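Local coordinates for DUF4627 domain-containing protein (Bacteroides thetaiotaomicron, PDB 3SEE) that is of unknown function but has a galactose-binding-domain-like beta-sandwich fold and probably binds sugars, at residues V95-K101 / W159-Y165; S110-T116 / D198-L204. One frame throughout, in Å; residues are numbered along the deposited sequence. Where two conformers were deposited one is given.

Contact 1. Residues V95-K101 / W159-Y165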
ATOM      1  N   VAL A  95      -7.891  10.729   0.046  1.00  8.92           N
ATOM      2  CA  VAL A  95      -6.942  10.634   1.145  1.00  9.75           C
ATOM      3  C   VAL A  95      -6.974   9.255   1.730  1.00  9.53           C
ATOM      4  O   VAL A  95      -8.053   8.697   1.934  1.00 11.43           O
ATOM      5  CB  VAL A  95      -7.189  11.699   2.248  1.00 11.08           C
ATOM      6  CG1 VAL A  95      -8.527  11.523   2.953  1.00 15.19           C
ATOM      7  CG2 VAL A  95      -6.007  11.730   3.237  1.00 12.65           C
ATOM      8  N   LEU A  96      -5.787   8.705   1.953  1.00  9.37           N
ATOM      9  CA  LEU A  96      -5.616   7.460   2.681  1.00 10.10           C
ATOM     10  C   LEU A  96      -4.983   7.785   4.021  1.00 10.50           C
ATOM     11  O   LEU A  96      -3.946   8.447   4.072  1.00 10.89           O
ATOM     12  CB  LEU A  96      -4.700   6.497   1.938  1.00 12.47           C
ATOM     13  CG  LEU A  96      -4.591   5.123   2.675  1.00 15.94           C
ATOM     14  CD1 LEU A  96      -5.806   4.239   2.466  1.00 15.72           C
ATOM     15  CD2 LEU A  96      -3.368   4.326   2.394  1.00 19.68           C
ATOM     16  N   THR A  97      -5.623   7.377   5.101  1.00  9.83           N
ATOM     17  CA  THR A  97      -5.156   7.627   6.480  0.50 10.30           C
ATOM     18  C   THR A  97      -5.159   6.327   7.245  1.00  9.80           C
ATOM     19  O   THR A  97      -6.044   5.490   7.032  1.00 11.34           O
ATOM     20  CB  THR A  97      -6.026   8.619   7.317  0.50 10.47           C
ATOM     21  OG1 THR A  97      -7.270   8.034   7.704  0.50 11.89           O
ATOM     22  CG2 THR A  97      -6.274   9.909   6.572  0.50  8.76           C
ATOM     23  N   PHE A  98      -4.213   6.181   8.156  1.00  9.04           N
ATOM     24  CA  PHE A  98      -4.237   5.076   9.109  1.00  9.27           C
ATOM     25  C   PHE A  98      -3.313   5.398  10.260  1.00  9.29           C
ATOM     26  O   PHE A  98      -2.662   6.426  10.268  1.00 10.87           O
ATOM     27  CB  PHE A  98      -3.893   3.727   8.465  1.00  9.49           C
ATOM     28  CG  PHE A  98      -2.556   3.676   7.776  1.00  9.38           C
ATOM     29  CD1 PHE A  98      -2.432   4.068   6.449  1.00 11.41           C
ATOM     30  CD2 PHE A  98      -1.424   3.219   8.429  1.00 10.59           C
ATOM     31  CE1 PHE A  98      -1.214   4.021   5.795  1.00 12.52           C
ATOM     32  CE2 PHE A  98      -0.213   3.158   7.768  1.00 10.70           C
ATOM     33  CZ  PHE A  98      -0.109   3.555   6.446  1.00 11.06           C
ATOM     34  N   TYR A  99      -3.310   4.559  11.276  1.00  8.49           N
ATOM     35  CA  TYR A  99      -2.400   4.707  12.391  1.00  8.76           C
ATOM     36  C   TYR A  99      -1.415   3.540  12.379  1.00  8.46           C
ATOM     37  O   TYR A  99      -1.770   2.404  12.028  1.00  9.44           O
ATOM     38  CB  TYR A  99      -3.150   4.776  13.730  1.00  9.48           C
ATOM     39  CG  TYR A  99      -3.814   6.117  13.897  1.00 10.64           C
ATOM     40  CD1 TYR A  99      -5.027   6.392  13.307  1.00 12.31           C
ATOM     41  CD2 TYR A  99      -3.183   7.139  14.587  1.00 11.84           C
ATOM     42  CE1 TYR A  99      -5.594   7.685  13.403  1.00 16.48           C
ATOM     43  CE2 TYR A  99      -3.737   8.404  14.709  1.00 14.41           C
ATOM     44  CZ  TYR A  99      -4.935   8.665  14.111  1.00 14.85           C
ATOM     45  OH  TYR A  99      -5.508   9.939  14.207  1.00 19.20           O
ATOM     46  N   ALA A 100      -0.167   3.832  12.708  1.00  8.53           N
ATOM     47  CA  ALA A 100       0.898   2.861  12.716  1.00  9.32           C
ATOM     48  C   ALA A 100       1.733   3.014  13.965  1.00  9.24           C
ATOM     49  O   ALA A 100       1.874   4.101  14.498  1.00  9.83           O
ATOM     50  CB  ALA A 100       1.779   3.022  11.462  1.00 10.14           C
ATOM     51  N   LYS A 101       2.335   1.902  14.358  1.00 10.37           N
ATOM     52  CA  LYS A 101       3.173   1.797  15.560  0.50 11.32           C
ATOM     53  C   LYS A 101       4.403   0.982  15.173  1.00 11.32           C
ATOM     54  O   LYS A 101       4.225  -0.091  14.602  1.00 12.80           O
ATOM     55  CB  LYS A 101       2.356   1.059  16.656  0.50 12.36           C
ATOM     56  CG  LYS A 101       2.830   1.253  18.093  0.50 15.39           C
ATOM     57  CD  LYS A 101       1.850   0.606  19.063  0.50 15.66           C
ATOM     58  CE  LYS A 101       2.515   0.180  20.363  0.50 17.46           C
ATOM     59  NZ  LYS A 101       3.292  -1.076  20.221  0.50 18.67           N
ATOM     60  N   TRP A 159       1.398   5.005  18.685  1.00 11.22           N
ATOM     61  CA  TRP A 159       0.476   5.061  17.547  1.00 11.05           C
ATOM     62  C   TRP A 159       0.565   6.439  16.902  1.00 10.55           C
ATOM     63  O   TRP A 159       0.465   7.463  17.588  1.00 12.46           O
ATOM     64  CB  TRP A 159      -0.958   4.741  17.987  1.00 11.47           C
ATOM     65  CG  TRP A 159      -1.159   3.306  18.271  1.00 11.37           C
ATOM     66  CD1 TRP A 159      -1.308   2.723  19.496  1.00 13.38           C
ATOM     67  CD2 TRP A 159      -1.269   2.248  17.304  1.00 11.08           C
ATOM     68  NE1 TRP A 159      -1.495   1.371  19.344  1.00 13.87           N
ATOM     69  CE2 TRP A 159      -1.459   1.046  18.016  1.00 12.17           C
ATOM     70  CE3 TRP A 159      -1.229   2.192  15.916  1.00 10.75           C
ATOM     71  CZ2 TRP A 159      -1.620  -0.191  17.372  1.00 13.17           C
ATOM     72  CZ3 TRP A 159      -1.355   0.971  15.286  1.00 11.94           C
ATOM     73  CH2 TRP A 159      -1.540  -0.204  16.011  1.00 13.08           C
ATOM     74  N   THR A 160       0.776   6.457  15.592  1.00  9.43           N
ATOM     75  CA  THR A 160       1.144   7.634  14.827  1.00  9.63           C
ATOM     76  C   THR A 160       0.286   7.709  13.581  1.00  8.90           C
ATOM     77  O   THR A 160       0.129   6.723  12.850  1.00  9.39           O
ATOM     78  CB  THR A 160       2.637   7.530  14.441  1.00 10.42           C
ATOM     79  OG1 THR A 160       3.432   7.427  15.630  1.00 11.69           O
ATOM     80  CG2 THR A 160       3.096   8.737  13.635  1.00 11.33           C
ATOM     81  N   LYS A 161      -0.275   8.885  13.317  1.00  9.25           N
ATOM     82  CA  LYS A 161      -1.133   9.074  12.157  0.50  9.33           C
ATOM     83  C   LYS A 161      -0.305   9.110  10.883  1.00  9.11           C
ATOM     84  O   LYS A 161       0.677   9.847  10.803  1.00 10.96           O
ATOM     85  CB  LYS A 161      -1.893  10.387  12.272  0.50  9.96           C
ATOM     86  CG  LYS A 161      -2.943  10.554  11.168  0.50 11.43           C
ATOM     87  CD  LYS A 161      -3.646  11.903  11.226  0.50 13.15           C
ATOM     88  CE  LYS A 161      -4.987  11.905  10.490  0.50 15.07           C
ATOM     89  NZ  LYS A 161      -6.107  11.210  11.234  0.50 18.90           N
ATOM     90  N   VAL A 162      -0.736   8.364   9.887  1.00  8.25           N
ATOM     91  CA  VAL A 162      -0.116   8.342   8.578  1.00  8.35           C
ATOM     92  C   VAL A 162      -1.178   8.871   7.613  1.00  8.48           C
ATOM     93  O   VAL A 162      -2.311   8.390   7.631  1.00  9.52           O
ATOM     94  CB  VAL A 162       0.334   6.942   8.190  1.00  8.97           C
ATOM     95  CG1 VAL A 162       1.092   6.976   6.832  1.00 10.10           C
ATOM     96  CG2 VAL A 162       1.222   6.330   9.272  1.00 10.39           C
ATOM     97  N   VAL A 163      -0.814   9.855   6.778  1.00  8.14           N
ATOM     98  CA  VAL A 163      -1.760  10.523   5.871  0.50  8.24           C
ATOM     99  C   VAL A 163      -1.101  10.740   4.536  1.00  9.27           C
ATOM    100  O   VAL A 163       0.001  11.296   4.492  1.00 10.77           O
ATOM    101  CB  VAL A 163      -2.126  11.936   6.334  0.50  8.14           C
ATOM    102  CG1 VAL A 163      -3.062  12.588   5.313  0.50  9.05           C
ATOM    103  CG2 VAL A 163      -2.769  11.874   7.745  0.50  8.11           C
ATOM    104  N   VAL A 164      -1.768  10.359   3.443  1.00  8.70           N
ATOM    105  CA  VAL A 164      -1.263  10.645   2.120  1.00  8.87           C
ATOM    106  C   VAL A 164      -2.433  10.860   1.172  1.00  8.96           C
ATOM    107  O   VAL A 164      -3.386  10.076   1.155  1.00  9.83           O
ATOM    108  CB  VAL A 164      -0.292   9.562   1.614  1.00  9.37           C
ATOM    109  CG1 VAL A 164      -0.904   8.166   1.652  1.00 10.73           C
ATOM    110  CG2 VAL A 164       0.201   9.920   0.184  1.00 11.67           C
ATOM    111  N   TYR A 165      -2.317  11.904   0.344  1.00  8.20           N
ATOM    112  CA  TYR A 165      -3.271  12.139  -0.735  1.00  8.27           C
ATOM    113  C   TYR A 165      -2.804  11.544  -2.039  1.00  7.90           C
ATOM    114  O   TYR A 165      -1.620  11.650  -2.402  1.00  8.76           O
ATOM    115  CB  TYR A 165      -3.514  13.653  -0.934  1.00  8.82           C
ATOM    116  CG  TYR A 165      -4.506  14.269   0.021  1.00 10.98           C
ATOM    117  CD1 TYR A 165      -4.228  14.372   1.358  1.00 12.05           C
ATOM    118  CD2 TYR A 165      -5.743  14.712  -0.426  1.00 13.60           C
ATOM    119  CE1 TYR A 165      -5.159  14.921   2.244  1.00 13.84           C
ATOM    120  CE2 TYR A 165      -6.666  15.280   0.454  1.00 14.93           C
ATOM    121  CZ  TYR A 165      -6.349  15.356   1.770  1.00 13.96           C
ATOM    122  OH  TYR A 165      -7.271  15.904   2.646  1.00 19.40           O
TER
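Lys-101 lays its aliphatic chain over one face of the Trp-159 indole. CD sits 3.6 Å from the centroid of the five-membered ring, 19° off the ring normal. The lysine chain runs across the ring because Lys-101 CG stands anti to its own backbone N (chi1 -160°). The rim of the same indole turns to the backbone, with Trp-159 CZ3 3.6 Å from Tyr-99 O. Outside the pair, Trp-159 NE1 bonds Asp-56 and the ring meets Tyr-59. Without the indole, as with an alanine here, the Lys-101 methylenes would probably lose their aromatic partner and Asp-56 its N-H donor. Next along, the Tyr-99 ring lies obliquely across Lys-161, whose CB comes 3.6 Å from Tyr-99 CE2. Thr-97 and Val-163 stand side by side on this same face. At the far end Val-95 CB is centred over the Tyr-165 ring, 3.8 Å from its centroid. On the other face Phe-98 CG lies between the backbone N and the carbonyl carbon (chi1 57°), which brings the ring over Val-162. Val-162 CB lies 3.9 Å from the Phe-98 ring centroid. Val-162 CG2 also reaches Ala-100 CB. Six backbone hydrogen bonds fix the register, two each for Leu-96 with Val-164, Phe-98 with Val-162, and Ala-100 with Thr-160. The face bearing Leu-96, Phe-98 and Val-162 packs on strand 108-115, while Tyr-99 and Lys-161 lie on the opposite, more exposed face. The pair belongs to an antiparallel sheet in which strand 93-102 runs between strands 160-167 and 211-221.

Contact 2. Residues S110-T116 / D198-L204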
ATOM      1  N   SER A 110       4.596   2.412   4.505  1.00  7.96           N
ATOM      2  CA  SER A 110       4.461   2.755   3.109  1.00  8.60           C
ATOM      3  C   SER A 110       3.127   2.335   2.540  1.00  7.82           C
ATOM      4  O   SER A 110       2.464   1.444   3.062  1.00  8.08           O
ATOM      5  CB  SER A 110       5.581   2.095   2.321  1.00  9.14           C
ATOM      6  OG  SER A 110       6.857   2.363   2.912  1.00  9.79           O
ATOM      7  N   VAL A 111       2.786   2.958   1.426  1.00  7.52           N
ATOM      8  CA  VAL A 111       1.509   2.789   0.740  0.50  7.24           C
ATOM      9  C   VAL A 111       1.720   2.831  -0.770  1.00  6.55           C
ATOM     10  O   VAL A 111       2.516   3.651  -1.245  1.00  8.15           O
ATOM     11  CB  VAL A 111       0.615   4.021   1.032  0.50  7.65           C
ATOM     12  CG1 VAL A 111      -0.691   3.968   0.232  0.50  8.57           C
ATOM     13  CG2 VAL A 111       0.369   4.136   2.516  0.50  8.06           C
ATOM     14  N   TYR A 112       0.946   2.074  -1.536  1.00  6.89           N
ATOM     15  CA  TYR A 112       0.704   2.355  -2.943  1.00  6.84           C
ATOM     16  C   TYR A 112      -0.702   1.840  -3.277  1.00  6.80           C
ATOM     17  O   TYR A 112      -1.295   1.075  -2.507  1.00  7.23           O
ATOM     18  CB  TYR A 112       1.789   1.782  -3.874  1.00  7.23           C
ATOM     19  CG  TYR A 112       1.964   0.280  -3.880  1.00  6.96           C
ATOM     20  CD1 TYR A 112       1.086  -0.541  -4.573  1.00  7.25           C
ATOM     21  CD2 TYR A 112       2.988  -0.319  -3.169  1.00  8.13           C
ATOM     22  CE1 TYR A 112       1.240  -1.912  -4.584  1.00  7.90           C
ATOM     23  CE2 TYR A 112       3.144  -1.699  -3.166  1.00  7.90           C
ATOM     24  CZ  TYR A 112       2.268  -2.490  -3.886  1.00  7.66           C
ATOM     25  OH  TYR A 112       2.390  -3.867  -3.906  1.00  8.44           O
ATOM     26  N   ILE A 113      -1.219   2.252  -4.438  1.00  6.75           N
ATOM     27  CA  ILE A 113      -2.548   1.838  -4.884  1.00  7.18           C
ATOM     28  C   ILE A 113      -2.405   1.462  -6.355  1.00  7.28           C
ATOM     29  O   ILE A 113      -2.085   2.301  -7.199  1.00  8.07           O
ATOM     30  CB  ILE A 113      -3.609   2.944  -4.683  1.00  7.26           C
ATOM     31  CG1 ILE A 113      -3.562   3.530  -3.261  1.00  8.47           C
ATOM     32  CG2 ILE A 113      -5.013   2.366  -4.987  1.00  9.30           C
ATOM     33  CD1 ILE A 113      -4.601   4.648  -2.996  1.00 10.32           C
ATOM     34  N   LYS A 114      -2.604   0.176  -6.649  1.00  7.32           N
ATOM     35  CA  LYS A 114      -2.226  -0.429  -7.922  1.00  7.30           C
ATOM     36  C   LYS A 114      -3.415  -1.094  -8.603  1.00  7.15           C
ATOM     37  O   LYS A 114      -4.299  -1.650  -7.969  1.00  7.96           O
ATOM     38  CB  LYS A 114      -1.094  -1.460  -7.717  1.00  7.71           C
ATOM     39  CG  LYS A 114      -0.447  -1.941  -9.000  1.00  8.51           C
ATOM     40  CD  LYS A 114       0.731  -2.854  -8.713  1.00  8.60           C
ATOM     41  CE  LYS A 114       1.484  -3.267  -9.962  1.00  9.49           C
ATOM     42  NZ  LYS A 114       0.663  -4.132 -10.865  1.00  9.70           N
ATOM     43  N   GLN A 115      -3.373  -1.096  -9.927  1.00  7.58           N
ATOM     44  CA  GLN A 115      -4.305  -1.851 -10.746  1.00  7.74           C
ATOM     45  C   GLN A 115      -4.211  -3.354 -10.459  1.00  7.56           C
ATOM     46  O   GLN A 115      -3.126  -3.921 -10.429  1.00  8.45           O
ATOM     47  CB  GLN A 115      -3.996  -1.571 -12.202  1.00  8.17           C
ATOM     48  CG  GLN A 115      -4.921  -2.284 -13.191  1.00  8.56           C
ATOM     49  CD  GLN A 115      -4.803  -1.741 -14.604  1.00  9.16           C
ATOM     50  OE1 GLN A 115      -4.441  -0.574 -14.783  1.00  9.75           O
ATOM     51  NE2 GLN A 115      -5.155  -2.553 -15.607  1.00  9.93           N
ATOM     52  N   THR A 116      -5.365  -4.014 -10.292  1.00  8.29           N
ATOM     53  CA  THR A 116      -5.363  -5.433  -9.952  1.00  8.46           C
ATOM     54  C   THR A 116      -4.939  -6.328 -11.116  1.00  7.78           C
ATOM     55  O   THR A 116      -4.044  -7.174 -10.949  1.00  8.95           O
ATOM     56  CB  THR A 116      -6.727  -5.871  -9.433  1.00  8.66           C
ATOM     57  OG1 THR A 116      -7.112  -4.987  -8.376  1.00  9.09           O
ATOM     58  CG2 THR A 116      -6.711  -7.310  -8.936  1.00 11.05           C
ATOM     59  N   ASP A 198     -11.027  -1.599 -10.595  1.00  8.31           N
ATOM     60  CA  ASP A 198     -10.453  -2.755  -9.908  1.00  8.08           C
ATOM     61  C   ASP A 198      -8.998  -2.464  -9.571  1.00  8.21           C
ATOM     62  O   ASP A 198      -8.109  -2.534 -10.433  1.00  8.24           O
ATOM     63  CB  ASP A 198     -10.585  -4.005 -10.787  1.00  8.55           C
ATOM     64  CG  ASP A 198     -10.233  -5.264 -10.070  1.00  9.35           C
ATOM     65  OD1 ASP A 198      -9.851  -5.226  -8.876  1.00  9.39           O
ATOM     66  OD2 ASP A 198     -10.345  -6.339 -10.714  1.00 13.05           O
ATOM     67  N   CYS A 199      -8.782  -2.087  -8.319  1.00  7.93           N
ATOM     68  CA  CYS A 199      -7.448  -1.770  -7.835  1.00  7.86           C
ATOM     69  C   CYS A 199      -7.332  -2.301  -6.411  1.00  7.65           C
ATOM     70  O   CYS A 199      -8.310  -2.812  -5.859  1.00  8.37           O
ATOM     71  CB  CYS A 199      -7.203  -0.252  -7.879  1.00  8.05           C
ATOM     72  SG  CYS A 199      -8.262   0.718  -6.772  1.00 10.23           S
ATOM     73  N   TYR A 200      -6.143  -2.167  -5.819  1.00  7.55           N
ATOM     74  CA  TYR A 200      -5.991  -2.480  -4.417  1.00  7.15           C
ATOM     75  C   TYR A 200      -5.067  -1.502  -3.742  1.00  7.45           C
ATOM     76  O   TYR A 200      -4.081  -1.033  -4.343  1.00  7.66           O
ATOM     77  CB  TYR A 200      -5.506  -3.922  -4.194  1.00  8.42           C
ATOM     78  CG  TYR A 200      -4.237  -4.309  -4.893  1.00  8.18           C
ATOM     79  CD1 TYR A 200      -4.270  -4.738  -6.208  1.00  8.72           C
ATOM     80  CD2 TYR A 200      -3.015  -4.263  -4.246  1.00  8.03           C
ATOM     81  CE1 TYR A 200      -3.094  -5.121  -6.840  1.00  9.01           C
ATOM     82  CE2 TYR A 200      -1.856  -4.644  -4.883  1.00  8.70           C
ATOM     83  CZ  TYR A 200      -1.893  -5.046  -6.211  1.00  8.95           C
ATOM     84  OH  TYR A 200      -0.782  -5.461  -6.896  1.00  9.63           O
ATOM     85  N   VAL A 201      -5.405  -1.206  -2.497  1.00  7.20           N
ATOM     86  CA  VAL A 201      -4.489  -0.528  -1.586  1.00  7.48           C
ATOM     87  C   VAL A 201      -3.514  -1.545  -0.997  1.00  7.31           C
ATOM     88  O   VAL A 201      -3.931  -2.618  -0.568  1.00  8.55           O
ATOM     89  CB  VAL A 201      -5.286   0.151  -0.463  1.00  8.14           C
ATOM     90  CG1 VAL A 201      -4.353   0.739   0.607  1.00 11.69           C
ATOM     91  CG2 VAL A 201      -6.237   1.207  -1.025  1.00  9.85           C
ATOM     92  N   ALA A 202      -2.232  -1.203  -0.972  1.00  7.52           N
ATOM     93  CA  ALA A 202      -1.170  -1.980  -0.335  1.00  7.59           C
ATOM     94  C   ALA A 202      -0.542  -1.119   0.753  1.00  7.83           C
ATOM     95  O   ALA A 202      -0.153   0.024   0.506  1.00  9.27           O
ATOM     96  CB  ALA A 202      -0.102  -2.354  -1.375  1.00  8.05           C
ATOM     97  N   ILE A 203      -0.449  -1.666   1.960  1.00  7.60           N
ATOM     98  CA  ILE A 203       0.225  -1.037   3.082  1.00  7.02           C
ATOM     99  C   ILE A 203       1.393  -1.960   3.435  1.00  7.14           C
ATOM    100  O   ILE A 203       1.216  -3.194   3.584  1.00  7.55           O
ATOM    101  CB  ILE A 203      -0.714  -0.829   4.293  1.00  7.42           C
ATOM    102  CG1 ILE A 203      -1.863   0.110   3.889  1.00  9.08           C
ATOM    103  CG2 ILE A 203       0.082  -0.319   5.507  1.00  9.70           C
ATOM    104  CD1 ILE A 203      -2.979   0.255   4.944  1.00 11.01           C
ATOM    105  N   LEU A 204       2.603  -1.400   3.530  1.00  7.19           N
ATOM    106  CA  LEU A 204       3.846  -2.153   3.640  0.50  7.67           C
ATOM    107  C   LEU A 204       4.739  -1.583   4.685  1.00  8.67           C
ATOM    108  O   LEU A 204       4.705  -0.378   4.954  1.00 10.52           O
ATOM    109  CB  LEU A 204       4.690  -2.016   2.375  0.50  8.27           C
ATOM    110  CG  LEU A 204       3.960  -2.267   1.081  0.50  7.56           C
ATOM    111  CD1 LEU A 204       3.450  -0.983   0.443  0.50  9.24           C
ATOM    112  CD2 LEU A 204       4.863  -3.025   0.110  0.50  7.50           C
TER
HETATM  113  O   HOH W   1       1.738  -5.540  -6.013  1.00  9.93           O
HETATM  114  O   HOH W   2      -1.203  -5.759  -9.668  1.00 11.63           O
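Tyr-112 holds its ring over Ala-202, whose CB lies 3.6 Å from the ring centroid, 17° off the normal. With CG between the backbone N and the carbonyl carbon (chi1 62°), the Tyr-112 ring leans across onto Ala-202. Leu-204 meets the same ring obliquely, with Leu-204 CD1 3.7 Å from Tyr-112 CE2. Tyr-200 has a similar first torsion (chi1 55°) and leans back toward 110-116. Lys-114 CB lies over one face of the Tyr-200 ring, and Thr-116 OG1 lies at its edge. The two tyrosine rings approach obliquely, but their hydroxyls share water 1, 2.8 Å from Tyr-112 OH and 2.7 Å from Tyr-200 OH. Tyr-112 OH also bonds Trp-76 O. Lys-114 NZ donates to water 2, which also bonds Tyr-200 OH and lies beside Gln-115 O. The same NZ forms a salt bridge with Glu-118. At the strand end Thr-116 OG1 donates to Asp-198 OD1 over 2.8 Å, arriving from above the carboxylate plane. Thr-116 N adds a bond to Asp-198 O, so one residue grips the aspartate through both side chain and backbone. Asp-198 OD2 pairs with Arg-84, which probably steadies the carboxylate further. On the opposite face Ile-113 and Val-201 stand side by side, with Ile-113 CG1 4.2 Å from Val-201 CG2. Paired backbone bonds join Ser-110 with Leu-204, Tyr-112 with Ala-202, and Lys-114 with Tyr-200. The result is an antiparallel strand pair in the mixed sheet of a galactose-binding-like beta sandwich, with Val-111, Val-201 and Ile-203 turned toward the opposing sheet.

Overall arrangement
Contacts 1 and 2 lie in different sheets of the sandwich, with centres about 15 Å apart. Contact 1 joins strands 93-102 and 160-167 of the antiparallel sheet. Contact 2 joins strands 108-115 and 199-204 of the mixed sheet. The segments alternate along the chain: 95-101, 110-116, 159-165, 198-204. Strands 93-102 and 108-115 are consecutive, so the chain passes directly from one sheet to the other. The two contacts meet in the core between the sheets, where Leu-96 CD2 packs 3.5 Å from Val-111 CG1 and Phe-98 also touches Val-111 and Ile-203. Each pairing therefore ties distant parts of the sequence into one domain.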